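Local coordinates for DNA alpha-glucosyltransferase (Enterobacteria phage T4, PDB 1XV5), which is a phage glycosyltransferase of the GT-B clan, with two parallel-sheet domains facing each other across a cleft that holds uridine-5'-diphosphate, at residues Lys300-Ser305 / Glu328-Arg333; Phe139-Asn144 / Tyr173-Pro178. All coordinates share one frame; numbering follows the deposited sequence.

How the interactions relate
Interaction 1 belongs to the C-terminal domain of the GT-B fold, where it joins the loop after strand 288-293 to the end of helix 324-329. Interaction 2 lies in the N-terminal domain, at the ends of strands 137-140 and 172-174. The two centres are 10 Å apart, and the loops 300-305 and 139-144 meet directly across the domain boundary. Lys300 O lies 2.7 Å from Ser142 OG and Gln303 OE1 lies 2.8 Å from Asp143 N, both probable hydrogen bonds. Uridine-5'-diphosphate is close to both contacts: about 8 Å from the side chain of Ser305 in interaction 1 and about 6 Å from that of Pro177 in interaction 2.

Interaction 1: Lys300-Ser305 / Glu328-Arg333; sequences KYLQRS and ENLKFR. With EDO (1,2-ethanediol), chain F.
Leu302 and Leu330 both hold CG opposite their own carbonyl carbon. In Leu302 (chi1 -58°) this brings CD2 alongside Leu330 CD2, while the other branch, CD1, rests on Asn329 CB at 3.7 Å. In Leu330 it sends CD2 to within 3.7 Å of Leu302 CB, and the same methyl reaches on to Ser305 O at 3.6 Å, so the buried leucine sits against the turn of the loop 300-305.

The backbones are joined by one bond, Lys331 N to Gln303 O, 2.9 Å long and nearly straight at 160°. Leu330 CA adds a CA-H...O contact to the same oxygen. Lys331 runs out extended and then bends at its last torsion (chi4 70°), which lets NZ donate to a water 2.9 Å away. That water also lies 2.6 Å from Asn329 O, at the end of helix 324-329, and within reach of Gln303 O.

Further along, Arg304 lays CG against Lys331 O at 3.6 Å. A second water takes a bond from its NH2 and gives one to Arg333 O. Arg304 NH1 forms a salt bridge with Glu394 and also bonds Asn174, whereas Arg333 NH2 holds Gln384 O and, at 2.9 Å, O1 of 1,2-ethanediol, probably from the crystallisation liquor.

The two guanidinium groups thus face separate partners, with the charge of Arg304 probably balanced by Glu394. The ammonium of Lys331, linked by water to a carbonyl at a helix C-terminus, is placed where the helix dipole would probably stabilise it.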
ATOM      1  N   LYS A 300     -13.250  -7.565   7.962  1.00 17.37           N
ATOM      2  CA  LYS A 300     -12.280  -8.380   8.696  1.00 18.39           C
ATOM      3  C   LYS A 300     -10.828  -7.957   8.496  1.00 18.08           C
ATOM      4  O   LYS A 300      -9.997  -8.146   9.384  1.00 16.95           O
ATOM      5  CB  LYS A 300     -12.423  -9.849   8.295  1.00 20.51           C
ATOM      6  CG  LYS A 300     -12.127 -10.093   6.826  1.00 24.28           C
ATOM      7  CD  LYS A 300     -12.579 -11.471   6.365  1.00 31.08           C
ATOM      8  CE  LYS A 300     -11.724 -12.573   6.940  1.00 31.62           C
ATOM      9  NZ  LYS A 300     -12.137 -13.890   6.377  1.00 37.87           N
ATOM     10  N   TYR A 301     -10.526  -7.396   7.327  1.00 17.19           N
ATOM     11  CA  TYR A 301      -9.166  -6.974   7.002  1.00 16.44           C
ATOM     12  C   TYR A 301      -8.859  -5.541   7.418  1.00 16.95           C
ATOM     13  O   TYR A 301      -7.716  -5.097   7.316  1.00 15.48           O
ATOM     14  CB  TYR A 301      -8.926  -7.086   5.492  1.00 17.72           C
ATOM     15  CG  TYR A 301      -9.189  -8.454   4.918  1.00 17.34           C
ATOM     16  CD1 TYR A 301      -8.401  -9.547   5.283  1.00 18.52           C
ATOM     17  CD2 TYR A 301     -10.240  -8.667   4.023  1.00 18.37           C
ATOM     18  CE1 TYR A 301      -8.654 -10.821   4.774  1.00 18.06           C
ATOM     19  CE2 TYR A 301     -10.504  -9.939   3.509  1.00 17.48           C
ATOM     20  CZ  TYR A 301      -9.708 -11.010   3.892  1.00 19.50           C
ATOM     21  OH  TYR A 301      -9.974 -12.274   3.407  1.00 17.89           O
ATOM     22  N   LEU A 302      -9.872  -4.822   7.888  1.00 14.35           N
ATOM     23  CA  LEU A 302      -9.693  -3.421   8.252  1.00 15.38           C
ATOM     24  C   LEU A 302      -9.694  -3.109   9.742  1.00 15.73           C
ATOM     25  O   LEU A 302     -10.640  -3.445  10.453  1.00 16.11           O
ATOM     26  CB  LEU A 302     -10.777  -2.585   7.561  1.00 14.30           C
ATOM     27  CG  LEU A 302     -10.793  -2.682   6.029  1.00 15.48           C
ATOM     28  CD1 LEU A 302     -12.057  -2.035   5.476  1.00 17.50           C
ATOM     29  CD2 LEU A 302      -9.552  -2.007   5.454  1.00 16.62           C
ATOM     30  N   GLN A 303      -8.632  -2.451  10.202  1.00 14.75           N
ATOM     31  CA  GLN A 303      -8.515  -2.050  11.599  1.00 15.18           C
ATOM     32  C   GLN A 303      -8.177  -0.558  11.633  1.00 15.52           C
ATOM     33  O   GLN A 303      -9.054   0.266  11.903  1.00 16.06           O
ATOM     34  CB  GLN A 303      -7.438  -2.877  12.321  1.00 15.76           C
ATOM     35  CG  GLN A 303      -7.491  -2.743  13.847  1.00 16.92           C
ATOM     36  CD  GLN A 303      -6.853  -3.921  14.569  1.00 18.19           C
ATOM     37  OE1 GLN A 303      -7.040  -5.074  14.178  1.00 19.26           O
ATOM     38  NE2 GLN A 303      -6.119  -3.639  15.643  1.00 16.32           N
ATOM     39  N   ARG A 304      -6.925  -0.206  11.341  1.00 14.88           N
ATOM     40  CA  ARG A 304      -6.500   1.200  11.319  1.00 14.13           C
ATOM     41  C   ARG A 304      -5.759   1.549  10.031  1.00 12.72           C
ATOM     42  O   ARG A 304      -5.508   2.713   9.754  1.00 14.32           O
ATOM     43  CB  ARG A 304      -5.537   1.516  12.477  1.00 13.62           C
ATOM     44  CG  ARG A 304      -6.112   1.444  13.885  1.00 13.49           C
ATOM     45  CD  ARG A 304      -5.027   1.804  14.910  1.00 13.44           C
ATOM     46  NE  ARG A 304      -3.895   0.879  14.849  1.00 14.96           N
ATOM     47  CZ  ARG A 304      -2.697   1.115  15.381  1.00 16.88           C
ATOM     48  NH1 ARG A 304      -1.729   0.212  15.270  1.00 13.42           N
ATOM     49  NH2 ARG A 304      -2.462   2.255  16.017  1.00 16.29           N
ATOM     50  N   SER A 305      -5.414   0.544   9.238  1.00 12.22           N
ATOM     51  CA  SER A 305      -4.632   0.789   8.036  1.00 12.41           C
ATOM     52  C   SER A 305      -5.287   1.309   6.763  1.00 13.31           C
ATOM     53  O   SER A 305      -6.130   0.635   6.165  1.00 12.20           O
ATOM     54  CB  SER A 305      -3.851  -0.477   7.669  1.00 13.48           C
ATOM     55  OG  SER A 305      -3.062  -0.931   8.751  1.00 13.19           O
ATOM     56  N   GLU A 328     -15.896   3.722   7.211  1.00 13.30           N
ATOM     57  CA  GLU A 328     -16.724   3.286   8.330  1.00 15.90           C
ATOM     58  C   GLU A 328     -16.081   2.131   9.092  1.00 17.47           C
ATOM     59  O   GLU A 328     -16.252   2.009  10.310  1.00 18.58           O
ATOM     60  CB  GLU A 328     -18.106   2.844   7.828  1.00 16.09           C
ATOM     61  CG  GLU A 328     -18.987   3.985   7.344  1.00 15.91           C
ATOM     62  CD  GLU A 328     -20.277   3.504   6.702  1.00 21.83           C
ATOM     63  OE1 GLU A 328     -21.189   4.336   6.517  1.00 22.13           O
ATOM     64  OE2 GLU A 328     -20.376   2.302   6.374  1.00 22.63           O
ATOM     65  N   ASN A 329     -15.339   1.293   8.373  1.00 16.42           N
ATOM     66  CA  ASN A 329     -14.696   0.118   8.953  1.00 18.10           C
ATOM     67  C   ASN A 329     -13.310   0.360   9.542  1.00 17.58           C
ATOM     68  O   ASN A 329     -12.766  -0.512  10.222  1.00 20.08           O
ATOM     69  CB  ASN A 329     -14.597  -0.994   7.901  1.00 20.48           C
ATOM     70  CG  ASN A 329     -15.953  -1.499   7.447  1.00 24.13           C
ATOM     71  OD1 ASN A 329     -16.080  -2.092   6.371  1.00 28.07           O
ATOM     72  ND2 ASN A 329     -16.972  -1.281   8.265  1.00 22.55           N
ATOM     73  N   LEU A 330     -12.729   1.524   9.273  1.00 14.54           N
ATOM     74  CA  LEU A 330     -11.407   1.847   9.797  1.00 14.50           C
ATOM     75  C   LEU A 330     -11.523   2.805  10.974  1.00 15.61           C
ATOM     76  O   LEU A 330     -12.418   3.645  11.010  1.00 15.96           O
ATOM     77  CB  LEU A 330     -10.536   2.482   8.708  1.00 12.57           C
ATOM     78  CG  LEU A 330      -9.968   1.527   7.656  1.00 12.76           C
ATOM     79  CD1 LEU A 330      -9.289   2.328   6.564  1.00 10.61           C
ATOM     80  CD2 LEU A 330      -8.983   0.562   8.317  1.00 13.18           C
ATOM     81  N   LYS A 331     -10.606   2.671  11.929  1.00 15.11           N
ATOM     82  CA  LYS A 331     -10.596   3.519  13.113  1.00 15.68           C
ATOM     83  C   LYS A 331      -9.419   4.495  13.121  1.00 15.07           C
ATOM     84  O   LYS A 331      -8.281   4.124  12.830  1.00 13.81           O
ATOM     85  CB  LYS A 331     -10.552   2.658  14.377  1.00 19.36           C
ATOM     86  CG  LYS A 331     -11.770   1.769  14.573  1.00 24.31           C
ATOM     87  CD  LYS A 331     -11.711   1.067  15.920  1.00 30.83           C
ATOM     88  CE  LYS A 331     -12.898   0.144  16.131  1.00 35.07           C
ATOM     89  NZ  LYS A 331     -12.841  -1.058  15.251  1.00 38.85           N
ATOM     90  N   PHE A 332      -9.719   5.741  13.475  1.00 13.14           N
ATOM     91  CA  PHE A 332      -8.739   6.825  13.544  1.00 13.26           C
ATOM     92  C   PHE A 332      -7.661   6.482  14.574  1.00 13.09           C
ATOM     93  O   PHE A 332      -7.965   6.074  15.691  1.00 14.20           O
ATOM     94  CB  PHE A 332      -9.484   8.113  13.933  1.00 12.62           C
ATOM     95  CG  PHE A 332      -8.670   9.374  13.822  1.00 13.92           C
ATOM     96  CD1 PHE A 332      -7.640   9.497  12.893  1.00 13.90           C
ATOM     97  CD2 PHE A 332      -8.998  10.477  14.604  1.00 13.74           C
ATOM     98  CE1 PHE A 332      -6.951  10.705  12.742  1.00 13.70           C
ATOM     99  CE2 PHE A 332      -8.323  11.685  14.465  1.00 14.02           C
ATOM    100  CZ  PHE A 332      -7.294  11.802  13.530  1.00 14.92           C
ATOM    101  N   ARG A 333      -6.398   6.643  14.193  1.00 13.21           N
ATOM    102  CA  ARG A 333      -5.289   6.333  15.095  1.00 12.90           C
ATOM    103  C   ARG A 333      -5.381   7.108  16.409  1.00 13.67           C
ATOM    104  O   ARG A 333      -5.071   6.582  17.480  1.00 14.50           O
ATOM    105  CB  ARG A 333      -3.958   6.665  14.414  1.00 13.90           C
ATOM    106  CG  ARG A 333      -2.708   6.223  15.191  1.00 13.60           C
ATOM    107  CD  ARG A 333      -1.439   6.819  14.572  1.00 12.81           C
ATOM    108  NE  ARG A 333      -1.452   8.277  14.660  1.00 13.82           N
ATOM    109  CZ  ARG A 333      -1.110   8.968  15.742  1.00 12.01           C
ATOM    110  NH1 ARG A 333      -0.708   8.337  16.840  1.00 14.92           N
ATOM    111  NH2 ARG A 333      -1.208  10.289  15.740  1.00 14.14           N
TER
HETATM  112  C1  EDO F1405      -0.009  11.617  18.767  1.00 43.27           C
HETATM  113  O1  EDO F1405      -1.372  11.541  18.317  1.00 39.82           O
HETATM  114  C2  EDO F1405       0.585  10.229  19.036  1.00 43.35           C
HETATM  115  O2  EDO F1405      -0.014   9.603  20.182  1.00 46.35           O
HETATM  116  O   HOH W   1     -11.683  -1.081  12.547  1.00 27.04           O
HETATM  117  O   HOH W   2      -4.039   4.004  17.773  1.00 24.61           O

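Interaction 2: Phe139-Asn144 / Tyr173-Pro178; sequences FSHSDN and YNFQPP
Phe139 and Ser140 pair in parallel with Tyr173 and Asn174, and two backbone bonds tie the strands: Ser140 N to Tyr173 O at 2.9 Å, and Phe175 N to Ser140 O at 3.2 Å. The second is the more bent. CA-H...O contacts from Phe139 to Tyr173 O and from Asn174 to Ser140 O run beside them.

Among side-chain polar groups, Asn174 does most of the bridging. Chi1 of -179° carries the Asn174 amide across to the loop 139-144, where ND2 makes a weak bond to His141 O at 2.9 Å. ND2 also donates to a water that in turn donates to Ser140 OG and Asp143 OD1, and Asn174 OD1 takes a bond from Arg304 NH1. Ser140 OG has Asn148 as a further partner. Beyond the strand, Asn144 N bonds Ser142 OG, closing an ST turn just ahead of helix 146-155; Ser142 OG also bonds Lys300 O.

The remaining contacts are aromatic and apolar. Chi1 of 86° sets the Phe175 ring between its backbone N and carbonyl carbon, and the ring packs in an offset stack on one face of His141, centroids 4.4 Å apart and planes at 30°. Phe175 CZ approaches His141 CE1 to 3.4 Å, while Pro177 CD meets the edge of the imidazole. His141 ND1 bonds Ser305 OG, and His141 NE2 bonds a glycerol, probably from the crystallisation liquor. Phe139 CB touches Phe175 CD2 at 3.6 Å, and Tyr113 packs on both phenylalanines, stacked on Phe139 and edge-to-face with Phe175.

This is the beta-alpha-beta unit 137-140, 146-155, 172-174 at one edge of the N-terminal parallel sheet, its strand ends opening into loops that face the interdomain cleft, as expected of a Rossmann-like domain of a GT-B enzyme.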
ATOM      1  N   PHE A 139       3.888  -8.450  12.956  1.00 16.86           N
ATOM      2  CA  PHE A 139       2.885  -7.407  12.712  1.00 16.72           C
ATOM      3  C   PHE A 139       1.928  -7.802  11.583  1.00 16.55           C
ATOM      4  O   PHE A 139       2.327  -8.474  10.627  1.00 16.53           O
ATOM      5  CB  PHE A 139       3.535  -6.089  12.276  1.00 16.41           C
ATOM      6  CG  PHE A 139       4.280  -5.359  13.356  1.00 17.52           C
ATOM      7  CD1 PHE A 139       5.667  -5.435  13.432  1.00 16.27           C
ATOM      8  CD2 PHE A 139       3.607  -4.524  14.242  1.00 16.15           C
ATOM      9  CE1 PHE A 139       6.374  -4.681  14.368  1.00 16.93           C
ATOM     10  CE2 PHE A 139       4.305  -3.767  15.182  1.00 17.90           C
ATOM     11  CZ  PHE A 139       5.691  -3.843  15.243  1.00 16.97           C
ATOM     12  N   SER A 140       0.676  -7.360  11.688  1.00 15.57           N
ATOM     13  CA  SER A 140      -0.326  -7.612  10.653  1.00 14.29           C
ATOM     14  C   SER A 140      -1.265  -6.407  10.592  1.00 12.92           C
ATOM     15  O   SER A 140      -1.314  -5.608  11.523  1.00 12.91           O
ATOM     16  CB  SER A 140      -1.134  -8.876  10.950  1.00 13.89           C
ATOM     17  OG  SER A 140      -2.116  -8.643  11.943  1.00 16.90           O
ATOM     18  N   HIS A 141      -2.011  -6.288   9.500  1.00 12.66           N
ATOM     19  CA  HIS A 141      -2.937  -5.170   9.318  1.00 14.15           C
ATOM     20  C   HIS A 141      -4.229  -5.285  10.125  1.00 13.38           C
ATOM     21  O   HIS A 141      -4.930  -4.290  10.318  1.00 14.53           O
ATOM     22  CB  HIS A 141      -3.315  -5.023   7.841  1.00 14.50           C
ATOM     23  CG  HIS A 141      -2.250  -4.403   6.990  1.00 13.91           C
ATOM     24  ND1 HIS A 141      -1.826  -3.103   7.154  1.00 14.15           N
ATOM     25  CD2 HIS A 141      -1.551  -4.898   5.941  1.00 14.91           C
ATOM     26  CE1 HIS A 141      -0.915  -2.821   6.239  1.00 15.44           C
ATOM     27  NE2 HIS A 141      -0.731  -3.893   5.490  1.00 14.52           N
ATOM     28  N   SER A 142      -4.555  -6.485  10.595  1.00 14.23           N
ATOM     29  CA  SER A 142      -5.800  -6.659  11.339  1.00 16.13           C
ATOM     30  C   SER A 142      -5.824  -7.857  12.280  1.00 17.30           C
ATOM     31  O   SER A 142      -5.342  -8.940  11.943  1.00 16.87           O
ATOM     32  CB  SER A 142      -6.966  -6.768  10.352  1.00 14.96           C
ATOM     33  OG  SER A 142      -8.189  -7.029  11.021  1.00 17.25           O
ATOM     34  N   ASP A 143      -6.396  -7.655  13.464  1.00 18.14           N
ATOM     35  CA  ASP A 143      -6.504  -8.727  14.444  1.00 20.24           C
ATOM     36  C   ASP A 143      -7.448  -9.809  13.918  1.00 20.89           C
ATOM     37  O   ASP A 143      -7.354 -10.971  14.313  1.00 21.58           O
ATOM     38  CB  ASP A 143      -7.057  -8.199  15.778  1.00 23.51           C
ATOM     39  CG  ASP A 143      -6.149  -7.171  16.435  1.00 27.23           C
ATOM     40  OD1 ASP A 143      -4.914  -7.268  16.286  1.00 29.73           O
ATOM     41  OD2 ASP A 143      -6.673  -6.267  17.124  1.00 30.18           O
ATOM     42  N   ASN A 144      -8.353  -9.423  13.019  1.00 20.18           N
ATOM     43  CA  ASN A 144      -9.327 -10.362  12.460  1.00 20.86           C
ATOM     44  C   ASN A 144      -9.047 -10.788  11.023  1.00 20.57           C
ATOM     45  O   ASN A 144      -9.893 -11.413  10.379  1.00 20.23           O
ATOM     46  CB  ASN A 144     -10.732  -9.762  12.548  1.00 23.44           C
ATOM     47  CG  ASN A 144     -11.187  -9.565  13.978  1.00 26.76           C
ATOM     48  OD1 ASN A 144     -11.296 -10.522  14.741  1.00 29.38           O
ATOM     49  ND2 ASN A 144     -11.446  -8.317  14.352  1.00 29.67           N
ATOM     50  N   TYR A 173       1.090  -8.120  16.566  1.00 16.37           N
ATOM     51  CA  TYR A 173       0.734  -6.735  16.832  1.00 16.16           C
ATOM     52  C   TYR A 173       0.147  -6.073  15.599  1.00 15.81           C
ATOM     53  O   TYR A 173       0.511  -6.400  14.471  1.00 16.61           O
ATOM     54  CB  TYR A 173       1.971  -5.953  17.262  1.00 17.66           C
ATOM     55  CG  TYR A 173       2.626  -6.482  18.511  1.00 20.30           C
ATOM     56  CD1 TYR A 173       2.126  -6.162  19.773  1.00 22.72           C
ATOM     57  CD2 TYR A 173       3.744  -7.310  18.434  1.00 23.04           C
ATOM     58  CE1 TYR A 173       2.725  -6.652  20.928  1.00 24.89           C
ATOM     59  CE2 TYR A 173       4.351  -7.808  19.583  1.00 25.48           C
ATOM     60  CZ  TYR A 173       3.836  -7.473  20.826  1.00 25.12           C
ATOM     61  OH  TYR A 173       4.437  -7.958  21.964  1.00 28.68           O
ATOM     62  N   ASN A 174      -0.756  -5.129  15.812  1.00 15.49           N
ATOM     63  CA  ASN A 174      -1.341  -4.421  14.690  1.00 14.78           C
ATOM     64  C   ASN A 174      -0.390  -3.303  14.288  1.00 15.85           C
ATOM     65  O   ASN A 174       0.372  -2.799  15.114  1.00 16.29           O
ATOM     66  CB  ASN A 174      -2.689  -3.824  15.077  1.00 15.80           C
ATOM     67  CG  ASN A 174      -3.351  -3.105  13.925  1.00 16.64           C
ATOM     68  OD1 ASN A 174      -3.304  -1.876  13.829  1.00 15.95           O
ATOM     69  ND2 ASN A 174      -3.962  -3.872  13.029  1.00 16.59           N
ATOM     70  N   PHE A 175      -0.431  -2.920  13.017  1.00 15.32           N
ATOM     71  CA  PHE A 175       0.405  -1.840  12.521  1.00 14.45           C
ATOM     72  C   PHE A 175      -0.296  -1.178  11.347  1.00 13.29           C
ATOM     73  O   PHE A 175      -1.206  -1.758  10.749  1.00 15.56           O
ATOM     74  CB  PHE A 175       1.770  -2.370  12.060  1.00 15.32           C
ATOM     75  CG  PHE A 175       1.788  -2.860  10.631  1.00 15.40           C
ATOM     76  CD1 PHE A 175       2.286  -2.054   9.610  1.00 14.43           C
ATOM     77  CD2 PHE A 175       1.299  -4.121  10.310  1.00 14.73           C
ATOM     78  CE1 PHE A 175       2.302  -2.496   8.285  1.00 13.95           C
ATOM     79  CE2 PHE A 175       1.307  -4.578   8.991  1.00 13.88           C
ATOM     80  CZ  PHE A 175       1.812  -3.762   7.974  1.00 14.21           C
ATOM     81  N   GLN A 176       0.120   0.046  11.042  1.00 14.19           N
ATOM     82  CA  GLN A 176      -0.405   0.787   9.900  1.00 14.28           C
ATOM     83  C   GLN A 176       0.811   1.047   9.028  1.00 13.15           C
ATOM     84  O   GLN A 176       1.900   1.285   9.548  1.00 14.93           O
ATOM     85  CB  GLN A 176      -0.970   2.146  10.314  1.00 12.69           C
ATOM     86  CG  GLN A 176      -2.153   2.111  11.241  1.00 14.08           C
ATOM     87  CD  GLN A 176      -2.494   3.500  11.742  1.00 15.38           C
ATOM     88  OE1 GLN A 176      -3.007   4.342  10.995  1.00 16.94           O
ATOM     89  NE2 GLN A 176      -2.192   3.755  13.008  1.00 10.92           N
ATOM     90  N   PRO A 177       0.652   0.994   7.696  1.00 14.67           N
ATOM     91  CA  PRO A 177       1.774   1.245   6.779  1.00 12.29           C
ATOM     92  C   PRO A 177       1.932   2.770   6.677  1.00 13.28           C
ATOM     93  O   PRO A 177       1.139   3.440   6.011  1.00 13.25           O
ATOM     94  CB  PRO A 177       1.302   0.600   5.480  1.00 13.96           C
ATOM     95  CG  PRO A 177      -0.184   0.810   5.523  1.00 13.11           C
ATOM     96  CD  PRO A 177      -0.546   0.534   6.966  1.00 13.69           C
ATOM     97  N   PRO A 178       2.964   3.333   7.329  1.00 12.90           N
ATOM     98  CA  PRO A 178       3.220   4.774   7.335  1.00 13.49           C
ATOM     99  C   PRO A 178       3.929   5.376   6.137  1.00 13.66           C
ATOM    100  O   PRO A 178       4.660   4.704   5.416  1.00 14.67           O
ATOM    101  CB  PRO A 178       4.050   4.985   8.611  1.00 13.15           C
ATOM    102  CG  PRO A 178       4.199   3.581   9.242  1.00 12.40           C
ATOM    103  CD  PRO A 178       4.013   2.640   8.090  1.00 12.33           C
TER
HETATM  104  O   HOH W   3      -3.279  -6.661  13.615  1.00 17.71           O
HETATM  105  O   HOH W   4      -4.255  -1.396  11.188  1.00 13.15           O